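Local coordinates for nucleoside diphosphate kinase (Pyrobaculum aerophilum, PDB 1XQI), which probably transfers the gamma phosphate of ATP to nucleoside diphosphates through a phosphorylated active-site intermediate, supplying nucleoside triphosphates other than ATP, at residues Ile46-Ala54 with Trp187-Glu195. The protein carries 6 engineered substitutions. Sequence-based numbering, arbitrary orientation.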
# COMPACT_ATOMS: atom_id res chain seq x y z
N ILE A 46 -8.33 -5.37 -2.45
CA ILE A 46 -6.99 -5.59 -1.86
C ILE A 46 -7.16 -6.11 -0.43
O ILE A 46 -7.73 -5.43 0.39
CB ILE A 46 -6.16 -4.29 -1.79
CG1 ILE A 46 -5.86 -3.76 -3.20
CG2 ILE A 46 -4.87 -4.47 -0.91
CD1 ILE A 46 -5.12 -2.40 -3.19
N VAL A 47 -6.68 -7.32 -0.14
CA VAL A 47 -6.85 -7.91 1.21
C VAL A 47 -5.49 -8.02 1.97
O VAL A 47 -5.45 -8.47 3.12
CB VAL A 47 -7.61 -9.30 1.17
CG1 VAL A 47 -9.04 -9.19 0.58
CG2 VAL A 47 -6.84 -10.32 0.43
N ALA A 48 -4.39 -7.63 1.31
CA ALA A 48 -3.04 -7.57 1.88
C ALA A 48 -2.20 -6.63 1.01
O ALA A 48 -2.34 -6.58 -0.21
CB ALA A 48 -2.41 -8.96 1.97
N LEU A 49 -1.37 -5.84 1.67
CA LEU A 49 -0.61 -4.80 1.02
C LEU A 49 0.56 -4.43 1.90
O LEU A 49 0.34 -4.09 3.05
CB LEU A 49 -1.47 -3.56 0.83
CG LEU A 49 -1.23 -2.50 -0.27
CD1 LEU A 49 -1.50 -1.17 0.34
CD2 LEU A 49 0.09 -2.50 -0.82
N LYS A 50 1.79 -4.50 1.39
CA LYS A 50 2.93 -3.93 2.09
C LYS A 50 4.04 -3.51 1.14
O LYS A 50 4.19 -4.11 0.09
CB LYS A 50 3.46 -4.89 3.14
CG LYS A 50 3.92 -6.24 2.66
CD LYS A 50 4.41 -7.00 3.86
CE LYS A 50 4.82 -8.41 3.50
NZ LYS A 50 4.86 -9.23 4.75
N MSE A 51 4.78 -2.46 1.50
CA MSE A 51 6.02 -2.07 0.80
C MSE A 51 7.16 -2.87 1.51
O MSE A 51 7.24 -2.89 2.75
CB MSE A 51 6.24 -0.54 0.85
CG MSE A 51 7.61 -0.12 0.27
SE MSE A 51 7.85 1.68 0.21
CE MSE A 51 6.69 2.00 -1.07
N VAL A 52 8.01 -3.54 0.73
CA VAL A 52 9.13 -4.31 1.30
C VAL A 52 10.40 -4.12 0.50
O VAL A 52 10.39 -4.12 -0.72
CB VAL A 52 8.84 -5.84 1.36
CG1 VAL A 52 7.87 -6.19 2.51
CG2 VAL A 52 8.31 -6.35 -0.02
N LYS A 53 11.50 -3.94 1.23
CA LYS A 53 12.86 -4.15 0.71
C LYS A 53 13.27 -5.62 0.86
O LYS A 53 13.61 -6.06 1.94
CB LYS A 53 13.82 -3.25 1.49
CG LYS A 53 15.12 -2.96 0.75
CD LYS A 53 14.87 -2.24 -0.59
CE LYS A 53 16.10 -2.38 -1.46
NZ LYS A 53 16.60 -3.80 -1.34
N ALA A 54 13.21 -6.38 -0.23
CA ALA A 54 13.50 -7.81 -0.17
C ALA A 54 14.99 -8.12 -0.24
O ALA A 54 15.74 -7.44 -0.94
CB ALA A 54 12.78 -8.50 -1.29
N TRP A 187 4.81 -14.49 1.42
CA TRP A 187 4.91 -13.07 1.84
C TRP A 187 4.06 -12.65 3.04
O TRP A 187 4.36 -11.64 3.64
CB TRP A 187 4.51 -12.16 0.68
CG TRP A 187 5.47 -12.10 -0.45
CD1 TRP A 187 5.29 -12.59 -1.72
CD2 TRP A 187 6.77 -11.49 -0.44
NE1 TRP A 187 6.41 -12.35 -2.49
CE2 TRP A 187 7.33 -11.66 -1.74
CE3 TRP A 187 7.52 -10.85 0.56
CZ2 TRP A 187 8.60 -11.19 -2.08
CZ3 TRP A 187 8.80 -10.38 0.22
CH2 TRP A 187 9.33 -10.56 -1.09
N PHE A 188 3.00 -13.38 3.38
CA PHE A 188 2.06 -12.96 4.42
C PHE A 188 1.77 -14.05 5.46
O PHE A 188 1.48 -15.19 5.11
CB PHE A 188 0.73 -12.44 3.81
CG PHE A 188 0.91 -11.26 2.87
CD1 PHE A 188 0.95 -11.45 1.50
CD2 PHE A 188 1.09 -9.98 3.37
CE1 PHE A 188 1.15 -10.41 0.63
CE2 PHE A 188 1.30 -8.90 2.51
CZ PHE A 188 1.32 -9.11 1.13
N ARG A 189 1.85 -13.69 6.75
CA ARG A 189 1.32 -14.57 7.80
C ARG A 189 -0.20 -14.59 7.66
O ARG A 189 -0.77 -13.71 7.04
CB ARG A 189 1.69 -14.07 9.21
CG ARG A 189 3.14 -14.32 9.66
CD ARG A 189 4.08 -13.17 9.28
NE ARG A 189 3.75 -11.86 9.90
CZ ARG A 189 4.43 -10.72 9.66
NH1 ARG A 189 5.48 -10.72 8.83
NH2 ARG A 189 4.08 -9.58 10.26
N GLU A 190 -0.85 -15.59 8.22
CA GLU A 190 -2.33 -15.66 8.23
C GLU A 190 -2.99 -14.33 8.61
O GLU A 190 -3.95 -13.89 7.98
CB GLU A 190 -2.78 -16.78 9.17
CG GLU A 190 -2.59 -18.16 8.57
CD GLU A 190 -2.95 -18.16 7.08
OE1 GLU A 190 -2.02 -18.29 6.24
OE2 GLU A 190 -4.15 -17.99 6.75
N GLU A 191 -2.44 -13.69 9.64
CA GLU A 191 -3.02 -12.50 10.26
C GLU A 191 -2.99 -11.27 9.34
O GLU A 191 -3.75 -10.32 9.54
CB GLU A 191 -2.30 -12.18 11.59
CG GLU A 191 -2.20 -13.35 12.60
CD GLU A 191 -0.87 -14.09 12.50
OE1 GLU A 191 0.11 -13.70 13.18
OE2 GLU A 191 -0.81 -15.08 11.72
N GLU A 192 -2.10 -11.28 8.35
CA GLU A 192 -1.99 -10.16 7.42
C GLU A 192 -2.90 -10.28 6.20
O GLU A 192 -3.14 -9.27 5.54
CB GLU A 192 -0.54 -9.96 6.96
CG GLU A 192 0.44 -9.61 8.07
CD GLU A 192 1.81 -9.24 7.53
OE1 GLU A 192 2.53 -10.14 7.03
OE2 GLU A 192 2.17 -8.03 7.60
N VAL A 193 -3.37 -11.48 5.88
CA VAL A 193 -4.30 -11.69 4.75
C VAL A 193 -5.69 -11.69 5.35
O VAL A 193 -6.22 -12.73 5.80
CB VAL A 193 -4.07 -13.01 3.96
CG1 VAL A 193 -5.07 -13.14 2.82
CG2 VAL A 193 -2.67 -13.07 3.44
N LEU A 194 -6.30 -10.52 5.35
CA LEU A 194 -7.47 -10.31 6.19
C LEU A 194 -8.86 -10.62 5.58
O LEU A 194 -9.26 -10.04 4.55
CB LEU A 194 -7.38 -8.94 6.88
CG LEU A 194 -6.74 -7.79 6.12
CD1 LEU A 194 -7.86 -7.12 5.35
CD2 LEU A 194 -5.99 -6.81 7.06
N GLU A 195 -9.56 -11.56 6.24
CA GLU A 195 -10.90 -12.00 5.82
C GLU A 195 -11.96 -11.33 6.70
O GLU A 195 -12.09 -10.09 6.61
CB GLU A 195 -11.05 -13.55 5.87
CG GLU A 195 -9.98 -14.36 5.03
CD GLU A 195 -9.98 -13.99 3.51
OE1 GLU A 195 -9.00 -14.38 2.81
OE2 GLU A 195 -10.95 -13.31 3.03
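A48 meets F188 at the tight centre of this contact: its methyl sits over the middle of one ring face, with CB 3.7 Å from the ring centroid and 11° off the normal, a CH-pi contact. Alanine suits a strand position where a flat ring lies so close, and F188 also packs against V121 of the adjacent strand 117-123 and L19 of strand 17-22, one further in. K50 runs past the CE2 corner of the same ring to the last turn of helix 177-187, a chi1 of 59° tucking CG between N and C before the chain stretches out. There NZ of K50 donates a hydrogen bond to O of W187 at 2.7 Å, almost straight out from that carbonyl (C=O...N 173°). Lysine suits the place because its methylenes pack on the phenyl while its ammonium serves a carbonyl at the helix C-terminus and a carboxylate.

Packing is thinner at the end of the strand, where V52 CG2 approaches CZ3 of W187 at 4.1 Å; A54, in the loop beyond, touches the indole edge. The tryptophan continues onto I21, I59 and F62. Toward the chain end, V47 O accepts a hydrogen bond from L194 N at 3.1 Å, tying the C-terminal tail to the strand.

The solvent side is looser and electrostatic. OE1 of E192 forms a salt bridge with K50 NZ at 3.4 Å, weak as a hydrogen bond, and lies over one face of the R189 guanidinium, where charge alone attracts; in this three-residue network the carboxylate probably eases the closeness of the two cations. L194 and L49 also pack on the second subunit. After helix 177-187 the C-terminal tail thus runs back along strand 45-52 in the opposite direction, folded over the sheet of the ferredoxin-like alpha/beta sandwich of NDP kinases.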